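Local coordinates for protein flap endonuclease 1 (Methanocaldococcus jannaschii, PDB 1A76) that cleaves 5'-flap structures and degrades DNA from the 5' end during replication and repair, using magnesium as cofactor, at residues 136-141 and 287-292; 281-286 and 304-309. All coordinates share one frame; numbering follows the deposited sequence.

How the contacts relate
Both contacts use helix 283-292, and both lie away from the annotated sites. Contact 1 (136-141 with 287-292) brings the later turns of that helix against helix 129-142 of the I-domain; it is a buried, wholly apolar meeting of two rings and three leucines, with 203 Å² covered. Contact 2 (281-286 with 304-309) sets the start of the same helix against helix 298-315; only partly buried, it covers 401 Å² and adds a lysine-aspartate salt bridge and a water to its apolar part. The two centres are 9 Å apart, and a probable hydrogen bond from Asp282 N to Leu141 O, 2.9 Å long, joins them.

Contact 1 (136-141 and 287-292); sequences KYLLSL and IKFLVD
The ring of Tyr137 drives its edge into one face of Phe289, a T-shaped pair with planes at 86° and centroids 5.7 Å apart. CE2 of Tyr137 lies 4.0 Å from CD1 of Phe289, which sits close to the tyrosine ring plane. One face of Tyr137 is covered from within its own helix by Leu141 CD1, offset toward the rim; the same methyl also reaches CB of Phe289, at 4.3 Å. Leu138 CD1 lies 4.0 Å from CD2 of Phe289, the two side chains crossing at about a right angle. With CG anti to the backbone N (chi1 180°), Phe289 reaches across toward helix 129-142, where Tyr137 and Leu138 both meet it. The CD1 methyl of Leu138 also touches CD1 of Leu290 at 4.0 Å, bridging two successive residues of the facing helix. Were an alanine here instead of Phe289, the Tyr137 edge would probably lose the aromatic face it meets, and Leu138 the ring it packs on. Contacts across the pair are apolar, and the axes stay 11.0 Å apart, so side chains rather than backbones fill the interface. Tyr58 of helix 56-70 adds a second edge-to-face ring to Phe289 and also touches Leu138, while Phe62 meets Leu290. Together these residues form an aromatic-aliphatic helix-helix interface, the axes of the two segments crossing at -125°, that packs helix 283-292 of the C-terminal part against I-domain helix 129-142 in this FEN1 fold.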
ATOM      1  N   LYS A 136      10.192   6.840   6.361  1.00 10.72           N
ATOM      2  CA  LYS A 136      11.185   5.773   6.341  1.00 13.19           C
ATOM      3  C   LYS A 136      12.222   6.048   7.423  1.00 15.74           C
ATOM      4  O   LYS A 136      12.675   5.136   8.102  1.00 14.09           O
ATOM      5  CB  LYS A 136      11.873   5.712   4.972  1.00 14.28           C
ATOM      6  CG  LYS A 136      10.949   5.351   3.825  1.00 16.57           C
ATOM      7  CD  LYS A 136      11.705   5.443   2.504  1.00 18.93           C
ATOM      8  CE  LYS A 136      11.018   4.665   1.391  1.00 17.42           C
ATOM      9  NZ  LYS A 136      11.593   5.020   0.049  1.00 20.56           N
ATOM     10  N   TYR A 137      12.607   7.312   7.568  1.00 13.85           N
ATOM     11  CA  TYR A 137      13.593   7.707   8.574  1.00 12.46           C
ATOM     12  C   TYR A 137      13.050   7.395   9.961  1.00 12.93           C
ATOM     13  O   TYR A 137      13.758   6.866  10.819  1.00 13.38           O
ATOM     14  CB  TYR A 137      13.887   9.205   8.468  1.00 14.98           C
ATOM     15  CG  TYR A 137      14.741   9.769   9.600  1.00 16.34           C
ATOM     16  CD1 TYR A 137      16.012   9.251   9.865  1.00 18.50           C
ATOM     17  CD2 TYR A 137      14.288  10.840  10.386  1.00 17.94           C
ATOM     18  CE1 TYR A 137      16.816   9.784  10.885  1.00 17.02           C
ATOM     19  CE2 TYR A 137      15.092  11.382  11.413  1.00 18.72           C
ATOM     20  CZ  TYR A 137      16.350  10.845  11.649  1.00 17.72           C
ATOM     21  OH  TYR A 137      17.157  11.365  12.640  1.00 21.92           O
ATOM     22  N   LEU A 138      11.783   7.730  10.177  1.00 13.46           N
ATOM     23  CA  LEU A 138      11.143   7.488  11.461  1.00 13.28           C
ATOM     24  C   LEU A 138      11.146   5.991  11.776  1.00 13.65           C
ATOM     25  O   LEU A 138      11.393   5.583  12.913  1.00 16.08           O
ATOM     26  CB  LEU A 138       9.707   8.031  11.446  1.00 12.11           C
ATOM     27  CG  LEU A 138       8.819   7.730  12.664  1.00 12.18           C
ATOM     28  CD1 LEU A 138       9.450   8.306  13.923  1.00 14.71           C
ATOM     29  CD2 LEU A 138       7.416   8.303  12.443  1.00 15.07           C
ATOM     30  N   LEU A 139      10.880   5.172  10.764  1.00 13.32           N
ATOM     31  CA  LEU A 139      10.852   3.729  10.971  1.00 10.31           C
ATOM     32  C   LEU A 139      12.241   3.236  11.358  1.00 10.62           C
ATOM     33  O   LEU A 139      12.381   2.354  12.204  1.00 13.63           O
ATOM     34  CB  LEU A 139      10.380   3.024   9.709  1.00  8.92           C
ATOM     35  CG  LEU A 139       8.871   3.122   9.437  1.00  7.17           C
ATOM     36  CD1 LEU A 139       8.597   2.575   8.043  1.00  6.85           C
ATOM     37  CD2 LEU A 139       8.096   2.331  10.493  1.00  5.29           C
ATOM     38  N   SER A 140      13.265   3.811  10.736  1.00 12.03           N
ATOM     39  CA  SER A 140      14.641   3.424  11.037  1.00 13.94           C
ATOM     40  C   SER A 140      14.950   3.772  12.490  1.00 11.81           C
ATOM     41  O   SER A 140      15.592   3.007  13.209  1.00 13.97           O
ATOM     42  CB  SER A 140      15.609   4.168  10.123  1.00 15.82           C
ATOM     43  OG  SER A 140      15.805   5.480  10.610  1.00 25.06           O
ATOM     44  N   LEU A 141      14.500   4.944  12.913  1.00 12.24           N
ATOM     45  CA  LEU A 141      14.723   5.382  14.287  1.00 12.33           C
ATOM     46  C   LEU A 141      13.987   4.435  15.221  1.00 12.94           C
ATOM     47  O   LEU A 141      14.455   4.140  16.318  1.00 12.32           O
ATOM     48  CB  LEU A 141      14.203   6.815  14.480  1.00 10.93           C
ATOM     49  CG  LEU A 141      15.058   7.892  13.816  1.00 14.12           C
ATOM     50  CD1 LEU A 141      14.426   9.252  14.057  1.00 14.45           C
ATOM     51  CD2 LEU A 141      16.486   7.832  14.364  1.00 10.73           C
ATOM     52  N   ILE A 287      12.375  11.340  19.845  1.00  8.87           N
ATOM     53  CA  ILE A 287      11.892  12.518  20.574  1.00 11.98           C
ATOM     54  C   ILE A 287      12.189  13.802  19.793  1.00  9.56           C
ATOM     55  O   ILE A 287      11.328  14.677  19.645  1.00 12.49           O
ATOM     56  CB  ILE A 287      12.562  12.625  21.969  1.00 12.25           C
ATOM     57  CG1 ILE A 287      12.099  11.458  22.841  1.00 16.50           C
ATOM     58  CG2 ILE A 287      12.245  13.977  22.612  1.00  8.94           C
ATOM     59  CD1 ILE A 287      12.099  11.732  24.337  1.00 20.64           C
ATOM     60  N   LYS A 288      13.408  13.908  19.289  1.00 11.31           N
ATOM     61  CA  LYS A 288      13.806  15.076  18.538  1.00 12.26           C
ATOM     62  C   LYS A 288      12.989  15.224  17.273  1.00 15.80           C
ATOM     63  O   LYS A 288      12.515  16.309  16.951  1.00 13.83           O
ATOM     64  CB  LYS A 288      15.286  14.994  18.179  1.00 12.73           C
ATOM     65  CG  LYS A 288      15.793  16.189  17.402  1.00 16.98           C
ATOM     66  CD  LYS A 288      17.109  15.894  16.695  1.00 20.26           C
ATOM     67  CE  LYS A 288      17.562  17.101  15.878  1.00 20.72           C
ATOM     68  NZ  LYS A 288      19.004  17.004  15.507  1.00 21.52           N
ATOM     69  N   PHE A 289      12.825  14.130  16.544  1.00 15.28           N
ATOM     70  CA  PHE A 289      12.069  14.191  15.302  1.00 15.70           C
ATOM     71  C   PHE A 289      10.593  14.487  15.557  1.00 15.66           C
ATOM     72  O   PHE A 289      10.028  15.446  15.002  1.00 15.71           O
ATOM     73  CB  PHE A 289      12.222  12.872  14.521  1.00 11.43           C
ATOM     74  CG  PHE A 289      11.460  12.856  13.232  1.00 15.33           C
ATOM     75  CD1 PHE A 289      11.893  13.615  12.148  1.00 13.63           C
ATOM     76  CD2 PHE A 289      10.284  12.123  13.114  1.00 16.32           C
ATOM     77  CE1 PHE A 289      11.161  13.646  10.959  1.00 14.91           C
ATOM     78  CE2 PHE A 289       9.541  12.143  11.931  1.00 15.77           C
ATOM     79  CZ  PHE A 289       9.985  12.911  10.849  1.00 13.92           C
ATOM     80  N   LEU A 290       9.978  13.675  16.415  1.00 14.70           N
ATOM     81  CA  LEU A 290       8.561  13.805  16.738  1.00 16.18           C
ATOM     82  C   LEU A 290       8.166  15.002  17.619  1.00 15.87           C
ATOM     83  O   LEU A 290       7.299  15.808  17.247  1.00 13.52           O
ATOM     84  CB  LEU A 290       8.069  12.500  17.394  1.00 13.65           C
ATOM     85  CG  LEU A 290       7.100  11.591  16.620  1.00 15.69           C
ATOM     86  CD1 LEU A 290       7.430  11.573  15.117  1.00  9.79           C
ATOM     87  CD2 LEU A 290       7.149  10.185  17.220  1.00 10.36           C
ATOM     88  N   VAL A 291       8.797  15.122  18.780  1.00 16.27           N
ATOM     89  CA  VAL A 291       8.480  16.208  19.709  1.00 16.62           C
ATOM     90  C   VAL A 291       9.121  17.545  19.342  1.00 17.57           C
ATOM     91  O   VAL A 291       8.433  18.540  19.123  1.00 19.13           O
ATOM     92  CB  VAL A 291       8.910  15.842  21.164  1.00 15.50           C
ATOM     93  CG1 VAL A 291       8.536  16.974  22.128  1.00 13.17           C
ATOM     94  CG2 VAL A 291       8.251  14.547  21.589  1.00 17.27           C
ATOM     95  N   ASP A 292      10.446  17.564  19.291  1.00 19.40           N
ATOM     96  CA  ASP A 292      11.178  18.785  18.983  1.00 17.71           C
ATOM     97  C   ASP A 292      10.828  19.369  17.621  1.00 17.45           C
ATOM     98  O   ASP A 292      10.426  20.527  17.509  1.00 16.60           O
ATOM     99  CB  ASP A 292      12.685  18.523  19.021  1.00 19.36           C
ATOM    100  CG  ASP A 292      13.203  18.232  20.420  1.00 18.86           C
ATOM    101  OD1 ASP A 292      12.420  18.333  21.383  1.00 21.61           O
ATOM    102  OD2 ASP A 292      14.402  17.896  20.554  1.00 19.60           O
TER

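Contact 2 (281-286 and 304-309); sequences PDKEGI and HVDKLY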
ATOM      1  N   PRO A 281      14.959   0.795  19.448  1.00 12.85           N
ATOM      2  CA  PRO A 281      14.680   2.176  19.024  1.00 13.53           C
ATOM      3  C   PRO A 281      15.617   3.246  19.593  1.00 13.95           C
ATOM      4  O   PRO A 281      16.045   3.161  20.751  1.00 16.28           O
ATOM      5  CB  PRO A 281      13.242   2.408  19.477  1.00 11.63           C
ATOM      6  CG  PRO A 281      13.051   1.472  20.633  1.00  9.74           C
ATOM      7  CD  PRO A 281      13.968   0.299  20.424  1.00 11.59           C
ATOM      8  N   ASP A 282      15.925   4.246  18.766  1.00 12.82           N
ATOM      9  CA  ASP A 282      16.774   5.356  19.176  1.00 11.03           C
ATOM     10  C   ASP A 282      15.802   6.338  19.826  1.00 11.17           C
ATOM     11  O   ASP A 282      15.226   7.198  19.152  1.00 11.76           O
ATOM     12  CB  ASP A 282      17.459   5.984  17.945  1.00 12.74           C
ATOM     13  CG  ASP A 282      18.179   7.291  18.264  1.00 12.10           C
ATOM     14  OD1 ASP A 282      18.181   7.725  19.443  1.00 12.84           O
ATOM     15  OD2 ASP A 282      18.746   7.897  17.320  1.00 12.01           O
ATOM     16  N   LYS A 283      15.606   6.172  21.134  1.00 11.50           N
ATOM     17  CA  LYS A 283      14.688   6.994  21.907  1.00  9.97           C
ATOM     18  C   LYS A 283      14.891   8.495  21.731  1.00 12.16           C
ATOM     19  O   LYS A 283      13.927   9.229  21.564  1.00 12.79           O
ATOM     20  CB  LYS A 283      14.783   6.644  23.393  1.00 11.04           C
ATOM     21  CG  LYS A 283      14.346   5.214  23.741  1.00 10.80           C
ATOM     22  CD  LYS A 283      14.283   5.009  25.252  1.00  9.65           C
ATOM     23  CE  LYS A 283      13.466   3.765  25.609  1.00 13.23           C
ATOM     24  NZ  LYS A 283      13.563   3.420  27.063  1.00 10.48           N
ATOM     25  N   GLU A 284      16.144   8.935  21.770  1.00 13.99           N
ATOM     26  CA  GLU A 284      16.488  10.349  21.646  1.00 14.22           C
ATOM     27  C   GLU A 284      16.145  10.926  20.277  1.00 11.57           C
ATOM     28  O   GLU A 284      15.595  12.027  20.173  1.00 10.93           O
ATOM     29  CB  GLU A 284      17.990  10.543  21.912  1.00 12.11           C
ATOM     30  CG  GLU A 284      18.422  10.311  23.361  1.00 15.80           C
ATOM     31  CD  GLU A 284      18.382   8.847  23.745  1.00 14.69           C
ATOM     32  OE1 GLU A 284      18.818   8.015  22.920  1.00 14.74           O
ATOM     33  OE2 GLU A 284      17.909   8.527  24.857  1.00 15.72           O
ATOM     34  N   GLY A 285      16.496  10.184  19.231  1.00 11.13           N
ATOM     35  CA  GLY A 285      16.223  10.626  17.877  1.00 14.93           C
ATOM     36  C   GLY A 285      14.737  10.718  17.601  1.00 16.61           C
ATOM     37  O   GLY A 285      14.295  11.608  16.879  1.00 15.63           O
ATOM     38  N   ILE A 286      13.964   9.792  18.162  1.00 14.43           N
ATOM     39  CA  ILE A 286      12.520   9.808  17.967  1.00 13.79           C
ATOM     40  C   ILE A 286      11.921  11.043  18.631  1.00 12.06           C
ATOM     41  O   ILE A 286      11.070  11.728  18.045  1.00  9.77           O
ATOM     42  CB  ILE A 286      11.858   8.514  18.535  1.00 12.86           C
ATOM     43  CG1 ILE A 286      12.227   7.320  17.636  1.00 11.87           C
ATOM     44  CG2 ILE A 286      10.358   8.688  18.606  1.00 13.59           C
ATOM     45  CD1 ILE A 286      11.972   5.963  18.243  1.00 12.69           C
ATOM     46  N   HIS A 304       5.594   6.067  24.887  1.00 19.87           N
ATOM     47  CA  HIS A 304       5.575   5.087  23.821  1.00 18.02           C
ATOM     48  C   HIS A 304       6.928   4.584  23.364  1.00 17.02           C
ATOM     49  O   HIS A 304       7.054   3.404  23.045  1.00 13.19           O
ATOM     50  CB  HIS A 304       4.766   5.617  22.643  1.00 18.43           C
ATOM     51  CG  HIS A 304       3.296   5.613  22.905  1.00 16.92           C
ATOM     52  ND1 HIS A 304       2.483   4.550  22.572  1.00 21.62           N
ATOM     53  CD2 HIS A 304       2.503   6.509  23.536  1.00 17.55           C
ATOM     54  CE1 HIS A 304       1.254   4.795  22.986  1.00 21.56           C
ATOM     55  NE2 HIS A 304       1.240   5.976  23.573  1.00 19.45           N
ATOM     56  N   VAL A 305       7.943   5.450  23.335  1.00 15.30           N
ATOM     57  CA  VAL A 305       9.272   4.993  22.912  1.00 14.68           C
ATOM     58  C   VAL A 305       9.822   4.043  23.975  1.00 12.43           C
ATOM     59  O   VAL A 305      10.594   3.134  23.667  1.00 12.28           O
ATOM     60  CB  VAL A 305      10.274   6.180  22.682  1.00 15.73           C
ATOM     61  CG1 VAL A 305       9.720   7.129  21.620  1.00 17.61           C
ATOM     62  CG2 VAL A 305      10.531   6.935  23.983  1.00 17.06           C
ATOM     63  N   ASP A 306       9.422   4.251  25.227  1.00 12.16           N
ATOM     64  CA  ASP A 306       9.865   3.376  26.316  1.00 11.22           C
ATOM     65  C   ASP A 306       9.180   2.016  26.150  1.00 14.27           C
ATOM     66  O   ASP A 306       9.787   0.963  26.346  1.00 12.13           O
ATOM     67  CB  ASP A 306       9.510   3.993  27.675  1.00 10.92           C
ATOM     68  CG  ASP A 306      10.467   5.117  28.076  1.00 10.37           C
ATOM     69  OD1 ASP A 306      11.552   5.228  27.466  1.00  7.92           O
ATOM     70  OD2 ASP A 306      10.134   5.893  28.997  1.00 11.98           O
ATOM     71  N   LYS A 307       7.910   2.040  25.764  1.00 16.59           N
ATOM     72  CA  LYS A 307       7.167   0.804  25.554  1.00 16.33           C
ATOM     73  C   LYS A 307       7.698   0.103  24.299  1.00 15.60           C
ATOM     74  O   LYS A 307       7.819  -1.122  24.275  1.00 14.81           O
ATOM     75  CB  LYS A 307       5.673   1.097  25.379  1.00 18.96           C
ATOM     76  CG  LYS A 307       5.056   1.913  26.504  1.00 23.77           C
ATOM     77  CD  LYS A 307       3.590   1.555  26.698  1.00 28.94           C
ATOM     78  CE  LYS A 307       2.720   2.796  26.658  1.00 27.86           C
ATOM     79  NZ  LYS A 307       3.067   3.634  25.473  1.00 31.24           N
ATOM     80  N   LEU A 308       8.014   0.873  23.258  1.00 14.33           N
ATOM     81  CA  LEU A 308       8.531   0.283  22.017  1.00 13.10           C
ATOM     82  C   LEU A 308       9.852  -0.416  22.281  1.00 13.44           C
ATOM     83  O   LEU A 308      10.085  -1.524  21.815  1.00  9.83           O
ATOM     84  CB  LEU A 308       8.718   1.342  20.915  1.00 12.56           C
ATOM     85  CG  LEU A 308       9.513   0.871  19.675  1.00 14.56           C
ATOM     86  CD1 LEU A 308       8.772  -0.258  18.950  1.00 14.47           C
ATOM     87  CD2 LEU A 308       9.744   2.050  18.730  1.00 11.20           C
ATOM     88  N   TYR A 309      10.723   0.239  23.035  1.00 15.22           N
ATOM     89  CA  TYR A 309      12.027  -0.332  23.369  1.00 15.16           C
ATOM     90  C   TYR A 309      11.879  -1.692  24.070  1.00 13.66           C
ATOM     91  O   TYR A 309      12.528  -2.675  23.706  1.00 15.72           O
ATOM     92  CB  TYR A 309      12.780   0.639  24.284  1.00 15.88           C
ATOM     93  CG  TYR A 309      14.216   0.261  24.561  1.00 16.50           C
ATOM     94  CD1 TYR A 309      14.545  -0.583  25.628  1.00 14.97           C
ATOM     95  CD2 TYR A 309      15.255   0.753  23.762  1.00 19.51           C
ATOM     96  CE1 TYR A 309      15.866  -0.930  25.894  1.00 18.28           C
ATOM     97  CE2 TYR A 309      16.595   0.409  24.020  1.00 18.81           C
ATOM     98  CZ  TYR A 309      16.886  -0.431  25.087  1.00 19.88           C
ATOM     99  OH  TYR A 309      18.192  -0.765  25.347  1.00 21.01           O
TER
HETATM  100  O   HOH W   1      12.147   1.225  27.711  1.00 18.36           O
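The chain enters helix 283-292 beside helix 298-315, with the CA atoms of Pro281 and Tyr309 5.7 Å apart and those of Lys283 and Val305 5.9 Å apart. Pro281 sets CG against the facing backbone, 3.4 Å from Tyr309 CA, while CD reaches CD2 of the tyrosine ring. Its CB also packs on CD2 of Leu308, so the proline sits against two neighbouring residues of one turn. Lys283 runs extended beyond CG and crosses Tyr309 at about a right angle, placing CE 3.5 Å from Tyr309 CB and its ammonium at Asp306. There NZ makes a salt bridge of 2.7 Å to Asp306 OD1, coming from above the carboxylate plane, 38° out of it. A water accepts from the same NZ and donates to Asp306 O, so Lys283 grips both the side chain and, through solvent, the main chain of one residue. OD1 also pairs with Lys302, so two ammonium groups share this oxygen and probably favour the charged carboxylate. These contacts join the last two helices of the modelled chain into a helical hairpin, and its first helix opens with an N-cap: the N-H of Gly285 points almost straight (168°) at Asp282 OD1, arriving from above the carboxylate plane. Deeper in the pair, CG2 of Ile286 presses on CG1 of Val305 at a snug 3.5 Å, the two side chains lying alongside and pointing opposite ways. The Ile286 branch gets there because CG2 stands anti to the backbone N, with CG1 swung beside that nitrogen (chi1 -71°). Val305 also touches Phe62 of helix 56-70, and Met142 meets both Ile286 and Leu308.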